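Side-chain contacts in putative phthiocerol dimycocerosate transporter LppX (Mycobacterium tuberculosis, PDB 2BYO), which probably carries phthiocerol dimycocerosates, lipids of the mycobacterial cell wall, from the cell membrane toward the outer membrane: residues Pro84-Val87 with Ile92-Lys95; Ser178-Arg183 with Ser198-Pro203; Gly135-Asp140 with Thr170-Gln175. All blocks are in the same frame, centred on the assembly; numbering follows the deposited sequence.

Contact 1: Pro84-Val87 with Ile92-Lys95; sequences PFRV and ISVK. With OAA (oxaloacetate ion), chain L.
The antiparallel beta hairpin of strands 83-88 and 91-96, near one end of the U-shaped half-barrel of LppX, pairs Phe85 with Val94 and Val87 with Ile92. Between these non-hydrogen-bonded pairs, Arg86 and Ser93 form a hydrogen-bonded pair. Arg86 N donates to Ser93 O at 3.0 Å, and Ser93 N returns a bond to Arg86 O. Lys95 N donates to Pro84 O.

Phe85, Val87, Ile92 and Val94 share one face of the sheet. Phe85 and Ile92 lie side by side, with Phe85 CE1 3.8 Å from Ile92 CG2. Val87 CG2 rests on the other branch of the isoleucine, CG1. Phe85 and Val87 also touch a bound alpha-linolenic acid, so this face borders lipid.

Arg86 and Ser93 project from the other face. The guanidinium of Arg86 makes a cation-pi contact with Trp100, and Ser93 OG is hydrogen-bonded to Asn102 OD1. The Lys95 chain is fully extended and runs past the Pro84 ring, bringing NZ to 3.5 Å from O3 of oxaloacetate. Pro84 CB lies 3.3 Å from C2 of the same ion. One water links Arg86 and Ser93: it donates to Ser93 OG at 2.8 Å and accepts from Arg86 NE at 3.3 Å.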
# COMPACT_ATOMS: atom_id res chain seq x y z
N PRO A 84 -9.15 12.99 -10.45
CA PRO A 84 -10.03 11.99 -9.85
C PRO A 84 -9.62 10.56 -10.23
O PRO A 84 -9.18 10.32 -11.36
CB PRO A 84 -11.40 12.33 -10.44
CG PRO A 84 -11.28 13.74 -10.93
CD PRO A 84 -9.87 13.91 -11.33
N PHE A 85 -9.78 9.64 -9.28
CA PHE A 85 -9.26 8.27 -9.38
C PHE A 85 -10.35 7.31 -8.95
O PHE A 85 -11.03 7.56 -7.96
CB PHE A 85 -8.04 8.10 -8.45
CG PHE A 85 -7.57 6.67 -8.29
CD1 PHE A 85 -6.57 6.16 -9.11
CD2 PHE A 85 -8.15 5.83 -7.36
CE1 PHE A 85 -6.14 4.84 -8.99
CE2 PHE A 85 -7.72 4.49 -7.23
CZ PHE A 85 -6.72 4.01 -8.05
N ARG A 86 -10.51 6.21 -9.67
CA ARG A 86 -11.44 5.16 -9.23
C ARG A 86 -11.00 3.75 -9.61
O ARG A 86 -10.24 3.54 -10.55
CB ARG A 86 -12.87 5.42 -9.75
CG ARG A 86 -13.01 5.26 -11.24
CD ARG A 86 -14.35 5.74 -11.77
NE ARG A 86 -14.46 5.41 -13.19
CZ ARG A 86 -15.41 5.86 -14.02
NH1 ARG A 86 -16.36 6.69 -13.59
NH2 ARG A 86 -15.40 5.48 -15.28
N VAL A 87 -11.47 2.80 -8.81
CA VAL A 87 -11.46 1.40 -9.16
C VAL A 87 -12.92 0.93 -9.17
O VAL A 87 -13.60 0.98 -8.15
CB VAL A 87 -10.62 0.56 -8.17
CG1 VAL A 87 -10.79 -0.94 -8.45
CG2 VAL A 87 -9.16 0.95 -8.26
N ILE A 92 -9.07 0.21 -13.37
CA ILE A 92 -8.41 1.30 -12.65
C ILE A 92 -8.41 2.48 -13.60
O ILE A 92 -7.88 2.38 -14.70
CB ILE A 92 -6.95 0.92 -12.30
CG1 ILE A 92 -6.93 -0.29 -11.35
CG2 ILE A 92 -6.21 2.10 -11.69
CD1 ILE A 92 -5.56 -0.96 -11.24
N SER A 93 -9.02 3.59 -13.19
CA SER A 93 -9.28 4.74 -14.07
C SER A 93 -8.95 6.09 -13.42
O SER A 93 -8.97 6.23 -12.19
CB SER A 93 -10.75 4.76 -14.47
OG SER A 93 -11.12 3.58 -15.17
N VAL A 94 -8.63 7.07 -14.26
CA VAL A 94 -8.43 8.47 -13.87
C VAL A 94 -9.21 9.38 -14.82
O VAL A 94 -9.47 9.02 -15.96
CB VAL A 94 -6.93 8.91 -13.87
CG1 VAL A 94 -6.15 8.16 -12.82
CG2 VAL A 94 -6.29 8.71 -15.24
N LYS A 95 -9.61 10.55 -14.32
CA LYS A 95 -10.38 11.52 -15.09
C LYS A 95 -9.48 12.69 -15.48
O LYS A 95 -8.92 13.38 -14.61
CB LYS A 95 -11.59 12.02 -14.29
CG LYS A 95 -12.61 12.83 -15.09
CD LYS A 95 -13.72 13.35 -14.18
CE LYS A 95 -14.79 14.06 -14.98
NZ LYS A 95 -15.88 14.58 -14.11
O1 OAA L . -13.42 10.45 -7.83
O2 OAA L . -14.83 9.44 -9.13
O4 OAA L . -16.23 13.75 -8.28
O5 OAA L . -17.81 12.24 -8.34
O3 OAA L . -16.04 12.83 -11.03
C1 OAA L . -14.26 10.50 -8.76
C2 OAA L . -14.54 11.81 -9.47
C3 OAA L . -16.00 12.03 -9.87
C4 OAA L . -16.72 12.71 -8.77
O HOH W 1 -13.05 2.46 -13.54

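Contact 2: Ser178-Arg183 with Ser198-Pro203; sequences SHHLVR and SKWNEP
His180 lays its imidazole flat on the indole of Trp200. His180 CB sits 3.7 Å from Trp200 CZ2, on the benzene part of the indole. CG comes next, 3.5 Å from Trp200 CE2. From there the ring spreads over the five-membered part. ND1 lies over Trp200 CD2, one of the two atoms shared by the indole rings, and close to CE3 of the benzene ring. CD2 of the histidine is nearest to CD1 of the tryptophan. CE1 approaches CD2 of Trp200 at 3.5 Å. NE2, the far nitrogen, is 3.5 Å from Trp200 CG and also near its CB.

This is a face-to-face stack. The imidazole and the five-membered ring of the indole have centroids 3.6 Å apart and planes only 4° from parallel. With CG anti to the carbonyl carbon in both residues (chi1 -75° and -59°), the two rings reach toward each other across the gap between the segments.

The stack joins the turn leading into strand 181-187 to the loop that leaves strand 191-198, two neighbouring strands of the half-barrel. Trp200 is inside a type II beta turn from Lys199 to Glu202. His180 closes an ST turn: its N donates to Ser178 OG. That hydroxyl oxygen also lies over the imidazole face turned from the indole, and it has a hydrogen bond to Asp176.

Both rings have polar partners outside the two segments. His180 NE2 is a ligand of a zinc ion, and Trp200 NE1 is hydrogen-bonded to Gln197 OE1. On the opposite face of the indole, Ser198 CA lies 3.7 Å above the plane, toward the rim. Val182 CA lies at the benzene edge, near the ring plane and 4.3 Å from Trp200 CZ2; its CG2 makes a loose apolar contact with the same carbon.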
# COMPACT_ATOMS: atom_id res chain seq x y z
N SER A 178 -5.66 -2.70 18.11
CA SER A 178 -6.21 -2.93 16.77
C SER A 178 -5.24 -3.64 15.83
O SER A 178 -5.66 -4.25 14.85
CB SER A 178 -6.57 -1.60 16.13
OG SER A 178 -5.39 -0.84 15.86
N HIS A 179 -3.94 -3.52 16.10
CA HIS A 179 -2.88 -3.97 15.18
C HIS A 179 -2.99 -3.35 13.79
O HIS A 179 -2.53 -3.94 12.82
CB HIS A 179 -2.86 -5.50 15.08
CG HIS A 179 -2.38 -6.19 16.33
ND1 HIS A 179 -3.23 -6.80 17.21
CD2 HIS A 179 -1.13 -6.35 16.82
CE1 HIS A 179 -2.53 -7.31 18.21
NE2 HIS A 179 -1.25 -7.06 17.99
N HIS A 180 -3.57 -2.16 13.68
CA HIS A 180 -3.76 -1.55 12.37
C HIS A 180 -2.40 -1.35 11.72
O HIS A 180 -1.44 -0.97 12.40
CB HIS A 180 -4.43 -0.18 12.46
CG HIS A 180 -5.90 -0.24 12.75
ND1 HIS A 180 -6.53 0.69 13.56
CD2 HIS A 180 -6.85 -1.09 12.33
CE1 HIS A 180 -7.81 0.39 13.63
NE2 HIS A 180 -8.04 -0.68 12.89
N LEU A 181 -2.32 -1.61 10.43
CA LEU A 181 -1.13 -1.29 9.67
C LEU A 181 -1.21 0.19 9.31
O LEU A 181 -1.71 0.56 8.24
CB LEU A 181 -1.04 -2.18 8.42
CG LEU A 181 0.25 -2.02 7.59
CD1 LEU A 181 1.51 -2.33 8.41
CD2 LEU A 181 0.19 -2.95 6.37
N VAL A 182 -0.75 1.04 10.22
CA VAL A 182 -0.90 2.50 10.07
C VAL A 182 -0.11 2.98 8.85
O VAL A 182 -0.58 3.79 8.05
CB VAL A 182 -0.47 3.26 11.35
CG1 VAL A 182 -0.62 4.77 11.16
CG2 VAL A 182 -1.29 2.80 12.54
N ARG A 183 1.10 2.44 8.70
CA ARG A 183 1.94 2.80 7.59
C ARG A 183 2.84 1.63 7.15
O ARG A 183 3.23 0.77 7.96
CB ARG A 183 2.77 4.04 7.95
CG ARG A 183 3.69 4.60 6.86
CD ARG A 183 4.25 5.96 7.27
NE ARG A 183 3.22 6.99 7.23
CZ ARG A 183 3.37 8.23 7.69
NH1 ARG A 183 4.51 8.61 8.26
NH2 ARG A 183 2.37 9.10 7.59
N SER A 198 -5.97 4.94 7.29
CA SER A 198 -6.78 5.61 8.30
C SER A 198 -8.25 5.30 8.05
O SER A 198 -8.59 4.62 7.07
CB SER A 198 -6.54 7.12 8.26
OG SER A 198 -6.84 7.64 6.96
N LYS A 199 -9.12 5.80 8.92
CA LYS A 199 -10.58 5.71 8.72
C LYS A 199 -11.08 4.27 8.60
O LYS A 199 -12.04 3.98 7.90
CB LYS A 199 -11.03 6.55 7.52
CG LYS A 199 -10.53 8.02 7.58
CD LYS A 199 -11.22 8.90 6.57
CE LYS A 199 -12.59 9.38 7.03
NZ LYS A 199 -12.51 10.47 8.04
N TRP A 200 -10.42 3.38 9.33
CA TRP A 200 -10.74 1.96 9.31
C TRP A 200 -12.20 1.76 9.62
O TRP A 200 -12.68 2.22 10.66
CB TRP A 200 -9.88 1.21 10.33
CG TRP A 200 -8.39 1.37 10.09
CD1 TRP A 200 -7.61 0.62 9.26
CD2 TRP A 200 -7.52 2.35 10.69
NE1 TRP A 200 -6.30 1.06 9.31
CE2 TRP A 200 -6.22 2.12 10.18
CE3 TRP A 200 -7.72 3.39 11.62
CZ2 TRP A 200 -5.12 2.90 10.55
CZ3 TRP A 200 -6.62 4.16 12.00
CH2 TRP A 200 -5.33 3.91 11.46
N ASN A 201 -12.91 1.09 8.71
CA ASN A 201 -14.31 0.75 8.87
C ASN A 201 -15.26 1.94 9.02
O ASN A 201 -16.40 1.79 9.47
CB ASN A 201 -14.47 -0.27 10.01
CG ASN A 201 -13.85 -1.62 9.68
OD1 ASN A 201 -13.80 -2.02 8.52
ND2 ASN A 201 -13.39 -2.33 10.70
N GLU A 202 -14.81 3.12 8.61
CA GLU A 202 -15.70 4.27 8.48
C GLU A 202 -16.32 4.20 7.09
O GLU A 202 -15.62 3.89 6.12
CB GLU A 202 -14.94 5.59 8.71
CG GLU A 202 -14.37 5.69 10.14
CD GLU A 202 -13.54 6.94 10.39
OE1 GLU A 202 -13.71 7.96 9.70
OE2 GLU A 202 -12.69 6.90 11.30
N PRO A 203 -17.62 4.45 6.98
CA PRO A 203 -18.31 4.20 5.72
C PRO A 203 -17.80 5.07 4.56
O PRO A 203 -17.33 6.17 4.78
CB PRO A 203 -19.79 4.48 6.05
CG PRO A 203 -19.78 5.29 7.28
CD PRO A 203 -18.52 4.97 8.02

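Contact 3: Gly135-Asp140 with Thr170-Gln175; sequences GTEVID and TVWIAQ
Trp172 meets Glu137 and Ile139 across one end of the half-barrel sheet, where strand 129-139 is the edge strand and strand 142-151 lies between it and strand 167-174. Trp172 NE1 donates to Glu137 OE1 at 3.1 Å. The carboxylate and ring planes are 71° apart, and the nitrogen reaches the oxygen from above the carboxylate plane. Ile139 comes over a face of the indole: its CD1 makes a CH-pi contact 3.7 Å from the centroid of the five-membered ring. Just past the end of strand 167-174, Gln175 makes a second polar link to the edge strand. Within the amide plane, Gln175 NE2 donates to Thr136 OG1 at 2.9 Å, with an N-H...O angle of 175°.

Thr170 CG2 meets the opposite face of the indole, toward the benzene rim, so a methyl group touches each face at a different place. Glu137 reaches NE1 with an extended chain, CG anti to the backbone N (chi1 -178°). Further out, Trp172 also packs on Thr144 and Lys146 of the intervening strand, and on Arg183 and Ser185 of strand 181-187. The backbone O of Glu137 accepts from Thr144 OG1. The amide nitrogen of Gln175 is also hydrogen-bonded to Thr145 OG1.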
# COMPACT_ATOMS: atom_id res chain seq x y z
N GLY A 135 11.46 0.32 17.68
CA GLY A 135 10.84 1.07 18.76
C GLY A 135 9.54 1.72 18.35
O GLY A 135 8.92 1.35 17.34
N THR A 136 9.13 2.71 19.13
CA THR A 136 7.81 3.31 19.03
C THR A 136 7.91 4.66 18.33
O THR A 136 8.81 5.45 18.60
CB THR A 136 7.18 3.46 20.41
OG1 THR A 136 6.96 2.16 20.98
CG2 THR A 136 5.85 4.19 20.34
N GLU A 137 6.99 4.89 17.40
CA GLU A 137 6.84 6.16 16.69
C GLU A 137 5.35 6.52 16.59
O GLU A 137 4.50 5.64 16.36
CB GLU A 137 7.45 6.03 15.29
CG GLU A 137 7.41 7.31 14.46
CD GLU A 137 8.04 7.15 13.08
OE1 GLU A 137 9.04 6.40 12.97
OE2 GLU A 137 7.54 7.78 12.12
N VAL A 138 5.04 7.79 16.81
CA VAL A 138 3.67 8.29 16.74
C VAL A 138 3.39 8.78 15.32
O VAL A 138 4.15 9.58 14.78
CB VAL A 138 3.40 9.41 17.77
CG1 VAL A 138 1.93 9.85 17.72
CG2 VAL A 138 3.74 8.93 19.18
N ILE A 139 2.33 8.26 14.72
CA ILE A 139 1.88 8.69 13.40
C ILE A 139 0.41 9.03 13.50
O ILE A 139 -0.39 8.18 13.91
CB ILE A 139 2.05 7.57 12.34
CG1 ILE A 139 3.53 7.25 12.13
CG2 ILE A 139 1.41 7.99 11.02
CD1 ILE A 139 3.75 5.99 11.35
N ASP A 140 0.04 10.26 13.14
CA ASP A 140 -1.35 10.72 13.19
C ASP A 140 -1.96 10.50 14.58
O ASP A 140 -3.10 10.06 14.71
CB ASP A 140 -2.21 9.99 12.14
CG ASP A 140 -1.80 10.32 10.72
OD1 ASP A 140 -1.39 11.47 10.47
OD2 ASP A 140 -1.92 9.42 9.86
N THR A 170 9.62 -0.97 5.68
CA THR A 170 9.26 -0.64 7.06
C THR A 170 7.75 -0.74 7.22
O THR A 170 7.00 -0.41 6.30
CB THR A 170 9.69 0.78 7.43
OG1 THR A 170 11.07 0.98 7.09
CG2 THR A 170 9.49 1.03 8.97
N VAL A 171 7.30 -1.22 8.38
CA VAL A 171 5.88 -1.18 8.73
C VAL A 171 5.73 -0.54 10.10
O VAL A 171 6.61 -0.68 10.96
CB VAL A 171 5.22 -2.59 8.75
CG1 VAL A 171 5.27 -3.23 7.36
CG2 VAL A 171 5.84 -3.51 9.79
N TRP A 172 4.61 0.14 10.30
CA TRP A 172 4.26 0.76 11.57
C TRP A 172 2.91 0.22 12.01
O TRP A 172 1.90 0.41 11.32
CB TRP A 172 4.17 2.27 11.40
CG TRP A 172 5.48 2.98 11.22
CD1 TRP A 172 6.22 3.59 12.20
CD2 TRP A 172 6.19 3.21 9.99
NE1 TRP A 172 7.34 4.16 11.67
CE2 TRP A 172 7.36 3.95 10.32
CE3 TRP A 172 5.97 2.86 8.65
CZ2 TRP A 172 8.29 4.35 9.35
CZ3 TRP A 172 6.89 3.26 7.69
CH2 TRP A 172 8.04 3.99 8.05
N ILE A 173 2.91 -0.47 13.15
CA ILE A 173 1.77 -1.25 13.60
C ILE A 173 1.24 -0.67 14.88
O ILE A 173 1.97 -0.56 15.86
CB ILE A 173 2.16 -2.74 13.82
CG1 ILE A 173 2.65 -3.36 12.50
CG2 ILE A 173 0.97 -3.54 14.36
CD1 ILE A 173 3.42 -4.64 12.69
N ALA A 174 -0.05 -0.31 14.87
CA ALA A 174 -0.69 0.34 16.01
C ALA A 174 -0.49 -0.49 17.28
O ALA A 174 -0.52 -1.73 17.23
CB ALA A 174 -2.17 0.54 15.75
N GLN A 175 -0.29 0.20 18.40
CA GLN A 175 -0.16 -0.44 19.71
C GLN A 175 -1.44 -0.35 20.53
O GLN A 175 -1.44 -0.63 21.72
CB GLN A 175 0.99 0.18 20.48
CG GLN A 175 2.34 0.02 19.80
CD GLN A 175 3.42 0.88 20.41
OE1 GLN A 175 3.13 1.79 21.20
NE2 GLN A 175 4.67 0.62 20.04

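In the fold
From the N terminus, contact 1 comes first and closes a short hairpin of neighbouring strands. Contact 3 follows, closing a longer loop of 29 residues that holds strand 142-151 and helix 153-159. Contact 2 opens only after contact 3 has closed, and closes the hairpin of strands 181-187 and 191-198 at its open end. The three are in series; none nests or crosses. All reach one antiparallel sheet. Contacts 1 and 3 lie on opposite sides of the chain's centre, their own centres about 30 Å apart. Contacts 2 and 3 touch: strands 167-174 and 181-187 are neighbours, and Trp172 N lies 2.8 Å from Arg183 O, a probable hydrogen bond.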